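PDB 3M4X: NOL1/NOP2/sun family protein from Enterococcus faecium, which probably methylates ribosomal RNA, joining a Rossmann-like methyltransferase domain to a C-terminal PUA-like RNA-binding domain. Local coordinates for residues A[221-235]-A[294-306]. Residues are numbered along the deposited sequence; the frame is centred on the assembly and turned at random.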
loop_
_atom_site.group_PDB
_atom_site.type_symbol
_atom_site.label_atom_id
_atom_site.label_comp_id
_atom_site.label_asym_id
_atom_site.label_seq_id
_atom_site.Cartn_x
_atom_site.Cartn_y
_atom_site.Cartn_z
ATOM N N ILE A 221 -4.503 17.835 -7.110
ATOM C CA ILE A 221 -4.024 18.363 -8.381
ATOM C C ILE A 221 -2.892 19.379 -8.221
ATOM O O ILE A 221 -2.014 19.483 -9.092
ATOM C CB ILE A 221 -5.160 18.956 -9.224
ATOM C CG1 ILE A 221 -6.125 17.847 -9.623
ATOM C CG2 ILE A 221 -4.611 19.603 -10.471
ATOM C CD1 ILE A 221 -7.039 18.217 -10.736
ATOM N N LYS A 222 -2.890 20.107 -7.106
ATOM C CA LYS A 222 -1.810 21.057 -6.846
ATOM C C LYS A 222 -0.449 20.362 -6.623
ATOM O O LYS A 222 0.626 20.971 -6.780
ATOM C CB LYS A 222 -2.152 21.948 -5.653
ATOM C CG LYS A 222 -3.424 22.755 -5.826
ATOM C CD LYS A 222 -3.544 23.771 -4.710
ATOM C CE LYS A 222 -4.985 24.153 -4.440
ATOM N NZ LYS A 222 -5.073 24.854 -3.116
HETATM N N MSE A 223 -0.481 19.084 -6.267
HETATM C CA MSE A 223 0.763 18.393 -5.961
HETATM C C MSE A 223 1.378 17.654 -7.142
HETATM O O MSE A 223 2.378 16.960 -6.996
HETATM C CB MSE A 223 0.563 17.496 -4.749
HETATM C CG MSE A 223 0.216 18.335 -3.525
HETATM SE SE MSE A 223 0.021 17.310 -1.901
HETATM C CE MSE A 223 -1.818 16.604 -2.129
ATOM N N LEU A 224 0.795 17.852 -8.318
ATOM C CA LEU A 224 1.207 17.162 -9.531
ATOM C C LEU A 224 2.270 17.964 -10.266
ATOM O O LEU A 224 2.181 19.187 -10.334
ATOM C CB LEU A 224 0.005 16.997 -10.455
ATOM C CG LEU A 224 -0.583 15.643 -10.848
ATOM C CD1 LEU A 224 0.155 14.437 -10.253
ATOM C CD2 LEU A 224 -2.082 15.614 -10.532
ATOM N N LYS A 225 3.278 17.278 -10.810
ATOM C CA LYS A 225 4.233 17.933 -11.691
ATOM C C LYS A 225 3.538 18.147 -13.019
ATOM O O LYS A 225 2.485 17.581 -13.265
ATOM C CB LYS A 225 5.474 17.065 -11.920
ATOM C CG LYS A 225 6.363 16.837 -10.709
ATOM C CD LYS A 225 7.393 15.743 -11.001
ATOM C CE LYS A 225 8.183 16.028 -12.293
ATOM N NZ LYS A 225 9.076 14.877 -12.647
ATOM N N ASN A 226 4.131 18.958 -13.883
ATOM C CA ASN A 226 3.674 19.018 -15.258
ATOM C C ASN A 226 3.797 17.630 -15.872
ATOM O O ASN A 226 4.874 17.010 -15.804
ATOM C CB ASN A 226 4.524 20.008 -16.066
ATOM C CG ASN A 226 4.050 20.146 -17.508
ATOM O OD1 ASN A 226 4.665 19.612 -18.423
ATOM N ND2 ASN A 226 2.945 20.861 -17.712
ATOM N N LYS A 227 2.700 17.163 -16.474
ATOM C CA LYS A 227 2.598 15.834 -17.095
ATOM C C LYS A 227 2.570 14.705 -16.055
ATOM O O LYS A 227 2.695 13.528 -16.389
ATOM C CB LYS A 227 3.684 15.608 -18.162
ATOM C CG LYS A 227 3.415 16.363 -19.479
ATOM C CD LYS A 227 4.578 16.266 -20.471
ATOM C CE LYS A 227 5.061 17.675 -20.902
ATOM N NZ LYS A 227 6.005 17.708 -22.077
ATOM N N GLY A 228 2.397 15.080 -14.794
ATOM C CA GLY A 228 2.196 14.112 -13.737
ATOM C C GLY A 228 0.872 13.407 -13.961
ATOM O O GLY A 228 -0.018 13.908 -14.659
ATOM N N GLN A 229 0.730 12.234 -13.362
ATOM C CA GLN A 229 -0.470 11.449 -13.581
ATOM C C GLN A 229 -1.274 11.304 -12.318
ATOM O O GLN A 229 -0.733 11.170 -11.218
ATOM C CB GLN A 229 -0.130 10.092 -14.198
ATOM C CG GLN A 229 0.610 10.244 -15.517
ATOM C CD GLN A 229 0.211 9.194 -16.527
ATOM O OE1 GLN A 229 0.623 8.035 -16.435
ATOM N NE2 GLN A 229 -0.606 9.590 -17.496
ATOM N N LEU A 230 -2.582 11.363 -12.503
ATOM C CA LEU A 230 -3.540 11.230 -11.428
ATOM C C LEU A 230 -4.386 10.004 -11.674
ATOM O O LEU A 230 -4.999 9.856 -12.737
ATOM C CB LEU A 230 -4.457 12.442 -11.405
ATOM C CG LEU A 230 -5.687 12.301 -10.523
ATOM C CD1 LEU A 230 -5.264 12.241 -9.075
ATOM C CD2 LEU A 230 -6.585 13.474 -10.766
ATOM N N ILE A 231 -4.409 9.118 -10.691
ATOM C CA ILE A 231 -5.292 7.977 -10.730
ATOM C C ILE A 231 -6.382 8.173 -9.668
ATOM O O ILE A 231 -6.078 8.327 -8.479
ATOM C CB ILE A 231 -4.535 6.651 -10.507
ATOM C CG1 ILE A 231 -3.639 6.308 -11.707
ATOM C CG2 ILE A 231 -5.527 5.510 -10.280
ATOM C CD1 ILE A 231 -2.281 7.003 -11.724
ATOM N N TYR A 232 -7.641 8.193 -10.108
ATOM C CA TYR A 232 -8.792 8.347 -9.213
ATOM C C TYR A 232 -9.618 7.075 -9.147
ATOM O O TYR A 232 -9.904 6.449 -10.170
ATOM C CB TYR A 232 -9.698 9.480 -9.691
ATOM C CG TYR A 232 -10.992 9.637 -8.908
ATOM C CD1 TYR A 232 -10.990 10.213 -7.649
ATOM C CD2 TYR A 232 -12.216 9.224 -9.439
ATOM C CE1 TYR A 232 -12.157 10.382 -6.935
ATOM C CE2 TYR A 232 -13.407 9.384 -8.726
ATOM C CZ TYR A 232 -13.369 9.975 -7.473
ATOM O OH TYR A 232 -14.528 10.156 -6.733
ATOM N N SER A 233 -10.029 6.702 -7.945
ATOM C CA SER A 233 -10.777 5.466 -7.791
ATOM C C SER A 233 -11.769 5.525 -6.659
ATOM O O SER A 233 -11.660 6.337 -5.733
ATOM C CB SER A 233 -9.850 4.285 -7.563
ATOM O OG SER A 233 -9.471 4.221 -6.199
ATOM N N THR A 234 -12.717 4.605 -6.722
ATOM C CA THR A 234 -13.824 4.619 -5.808
ATOM C C THR A 234 -14.351 3.190 -5.688
ATOM O O THR A 234 -14.194 2.393 -6.610
ATOM C CB THR A 234 -14.874 5.603 -6.365
ATOM O OG1 THR A 234 -15.037 6.705 -5.460
ATOM C CG2 THR A 234 -16.177 4.913 -6.640
ATOM N N CYS A 235 -14.936 2.843 -4.547
ATOM C CA CYS A 235 -15.571 1.536 -4.416
ATOM C C CYS A 235 -17.089 1.688 -4.370
ATOM O O CYS A 235 -17.771 1.095 -3.547
ATOM C CB CYS A 235 -15.038 0.762 -3.201
ATOM S SG CYS A 235 -15.292 1.568 -1.608
ATOM N N GLY A 294 -16.626 -4.465 -6.988
ATOM C CA GLY A 294 -17.124 -3.237 -7.568
ATOM C C GLY A 294 -16.157 -2.092 -7.349
ATOM O O GLY A 294 -15.796 -1.761 -6.220
ATOM N N HIS A 295 -15.738 -1.487 -8.450
ATOM C CA HIS A 295 -14.783 -0.396 -8.410
ATOM C C HIS A 295 -14.944 0.496 -9.630
ATOM O O HIS A 295 -15.433 0.073 -10.685
ATOM C CB HIS A 295 -13.352 -0.944 -8.333
ATOM C CG HIS A 295 -12.690 -0.719 -7.005
ATOM N ND1 HIS A 295 -12.795 -1.613 -5.957
ATOM C CD2 HIS A 295 -11.929 0.303 -6.549
ATOM C CE1 HIS A 295 -12.125 -1.152 -4.917
ATOM N NE2 HIS A 295 -11.586 0.010 -5.251
ATOM N N PHE A 296 -14.545 1.747 -9.464
ATOM C CA PHE A 296 -14.392 2.672 -10.569
ATOM C C PHE A 296 -12.951 3.179 -10.541
ATOM O O PHE A 296 -12.445 3.519 -9.479
ATOM C CB PHE A 296 -15.370 3.841 -10.391
ATOM C CG PHE A 296 -15.237 4.907 -11.424
ATOM C CD1 PHE A 296 -15.808 4.747 -12.683
ATOM C CD2 PHE A 296 -14.570 6.093 -11.133
ATOM C CE1 PHE A 296 -15.704 5.747 -13.642
ATOM C CE2 PHE A 296 -14.459 7.100 -12.085
ATOM C CZ PHE A 296 -15.024 6.926 -13.336
ATOM N N VAL A 297 -12.290 3.213 -11.695
ATOM C CA VAL A 297 -10.952 3.784 -11.789
ATOM C C VAL A 297 -10.762 4.637 -13.028
ATOM O O VAL A 297 -11.260 4.306 -14.097
ATOM C CB VAL A 297 -9.834 2.714 -11.804
ATOM C CG1 VAL A 297 -8.472 3.402 -11.738
ATOM C CG2 VAL A 297 -9.979 1.806 -10.636
ATOM N N ALA A 298 -10.008 5.724 -12.882
ATOM C CA ALA A 298 -9.684 6.595 -14.001
ATOM C C ALA A 298 -8.227 7.059 -13.913
ATOM O O ALA A 298 -7.700 7.298 -12.817
ATOM C CB ALA A 298 -10.641 7.796 -14.026
ATOM N N LYS A 299 -7.564 7.160 -15.058
ATOM C CA LYS A 299 -6.204 7.709 -15.097
ATOM C C LYS A 299 -6.176 8.983 -15.939
ATOM O O LYS A 299 -6.664 8.993 -17.060
ATOM C CB LYS A 299 -5.206 6.696 -15.661
ATOM C CG LYS A 299 -3.779 7.220 -15.721
ATOM C CD LYS A 299 -2.770 6.110 -16.039
ATOM C CE LYS A 299 -2.982 5.579 -17.443
ATOM N NZ LYS A 299 -1.886 4.692 -17.916
ATOM N N LEU A 300 -5.597 10.049 -15.399
ATOM C CA LEU A 300 -5.529 11.326 -16.105
ATOM C C LEU A 300 -4.121 11.882 -16.106
ATOM O O LEU A 300 -3.337 11.589 -15.209
ATOM C CB LEU A 300 -6.469 12.352 -15.453
ATOM C CG LEU A 300 -7.931 11.894 -15.426
ATOM C CD1 LEU A 300 -8.318 11.399 -14.028
ATOM C CD2 LEU A 300 -8.853 13.022 -15.895
ATOM N N THR A 301 -3.815 12.693 -17.114
ATOM C CA THR A 301 -2.576 13.430 -17.158
ATOM C C THR A 301 -2.843 14.913 -16.903
ATOM O O THR A 301 -3.758 15.504 -17.482
ATOM C CB THR A 301 -1.889 13.281 -18.517
ATOM O OG1 THR A 301 -1.538 11.914 -18.742
ATOM C CG2 THR A 301 -0.634 14.117 -18.564
ATOM N N PHE A 302 -2.046 15.512 -16.029
ATOM C CA PHE A 302 -2.145 16.940 -15.745
ATOM C C PHE A 302 -1.156 17.722 -16.616
ATOM O O PHE A 302 0.018 17.370 -16.686
ATOM C CB PHE A 302 -1.851 17.171 -14.259
ATOM C CG PHE A 302 -1.726 18.607 -13.868
ATOM C CD1 PHE A 302 -2.843 19.428 -13.819
ATOM C CD2 PHE A 302 -0.484 19.137 -13.530
ATOM C CE1 PHE A 302 -2.732 20.753 -13.432
ATOM C CE2 PHE A 302 -0.366 20.456 -13.163
ATOM C CZ PHE A 302 -1.495 21.267 -13.110
ATOM N N HIS A 303 -1.629 18.780 -17.278
ATOM C CA HIS A 303 -0.782 19.537 -18.201
ATOM C C HIS A 303 -0.483 20.958 -17.750
ATOM O O HIS A 303 0.166 21.731 -18.465
ATOM C CB HIS A 303 -1.396 19.535 -19.602
ATOM C CG HIS A 303 -1.583 18.157 -20.156
ATOM N ND1 HIS A 303 -0.597 17.500 -20.858
ATOM C CD2 HIS A 303 -2.623 17.295 -20.069
ATOM C CE1 HIS A 303 -1.028 16.298 -21.200
ATOM N NE2 HIS A 303 -2.255 16.150 -20.731
ATOM N N GLY A 304 -0.949 21.306 -16.560
ATOM C CA GLY A 304 -0.681 22.627 -16.027
ATOM C C GLY A 304 0.713 22.690 -15.435
ATOM O O GLY A 304 1.523 21.767 -15.603
ATOM N N GLN A 305 0.992 23.774 -14.726
ATOM C CA GLN A 305 2.297 23.960 -14.105
ATOM C C GLN A 305 2.060 24.547 -12.725
ATOM O O GLN A 305 1.836 25.752 -12.595
ATOM C CB GLN A 305 3.133 24.926 -14.949
ATOM C CG GLN A 305 4.543 24.493 -15.232
ATOM C CD GLN A 305 5.454 24.698 -14.048
ATOM O OE1 GLN A 305 5.362 23.982 -13.047
ATOM N NE2 GLN A 305 6.346 25.685 -14.151
ATOM N N ASN A 306 2.098 23.708 -11.697
ATOM C CA ASN A 306 1.781 24.171 -10.350
ATOM C C ASN A 306 2.837 25.061 -9.704
ATOM O O ASN A 306 4.027 24.940 -9.990
ATOM C CB ASN A 306 1.446 23.007 -9.434
ATOM C CG ASN A 306 0.091 22.418 -9.730
ATOM O OD1 ASN A 306 -0.036 21.225 -10.032
ATOM N ND2 ASN A 306 -0.935 23.251 -9.659
HETATM O O HOH W 1 3.255 21.399 -11.737
#
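Leu230-Leu300, Tyr232-Ala298 and Thr234-Phe296 are the hydrogen-bonded pairs that join strands 228-234 and 295-302 antiparallel in the central sheet of the Rossmann-like methyltransferase domain; 228-234 is bonded on its other side to the parallel strand 176-182. Each pair is closed by two backbone bonds, such as Leu300 N to Leu230 O at 2.7 Å. Beyond them Phe302 N reaches Gly228 O and Lys227 N reaches Phe302 O, so strand 295-302 also grips the type II turn Lys225-Gly228. A water bridges two further backbone atoms, donating to Leu224 O and accepting from Asn306 N.

Apolar contacts occupy both faces. Tyr232 and Phe296 cross at about a right angle, edges meeting with CD2 of Tyr232 4.1 Å from CE2 of Phe296; helix 243-252 packs on both, and Tyr232 OH bonds to Glu241 O. On the other face Ile231 CG2 touches Val297 CG1, and helix 95-101 packs on Val297. At the far end of the pairing from the turn, Cys235 CB lies over one face of the His295 ring, near its rim, in a CH-pi contact. Phe302, its CG anti to the backbone N (chi1 172°), packs on Ile221 and Leu224: Ile221 CG2 lies 3.7 Å from Phe302 CE1, and Leu224 CB approaches Phe302 CD2. Gly304 N sits 3.4 Å above the centre of this ring.

Side-chain polar bonds concentrate toward the turn. Gln229 NE2 donates to Thr301 OG1 at 2.8 Å, nearly in its own amide plane, and Glu258 also bonds that hydroxyl. Asn226, CG anti to the backbone N (chi1 -178°), sends ND2 to Gly304 O at 2.7 Å, an almost straight bond (171°) that meets the carbonyl from above its plane.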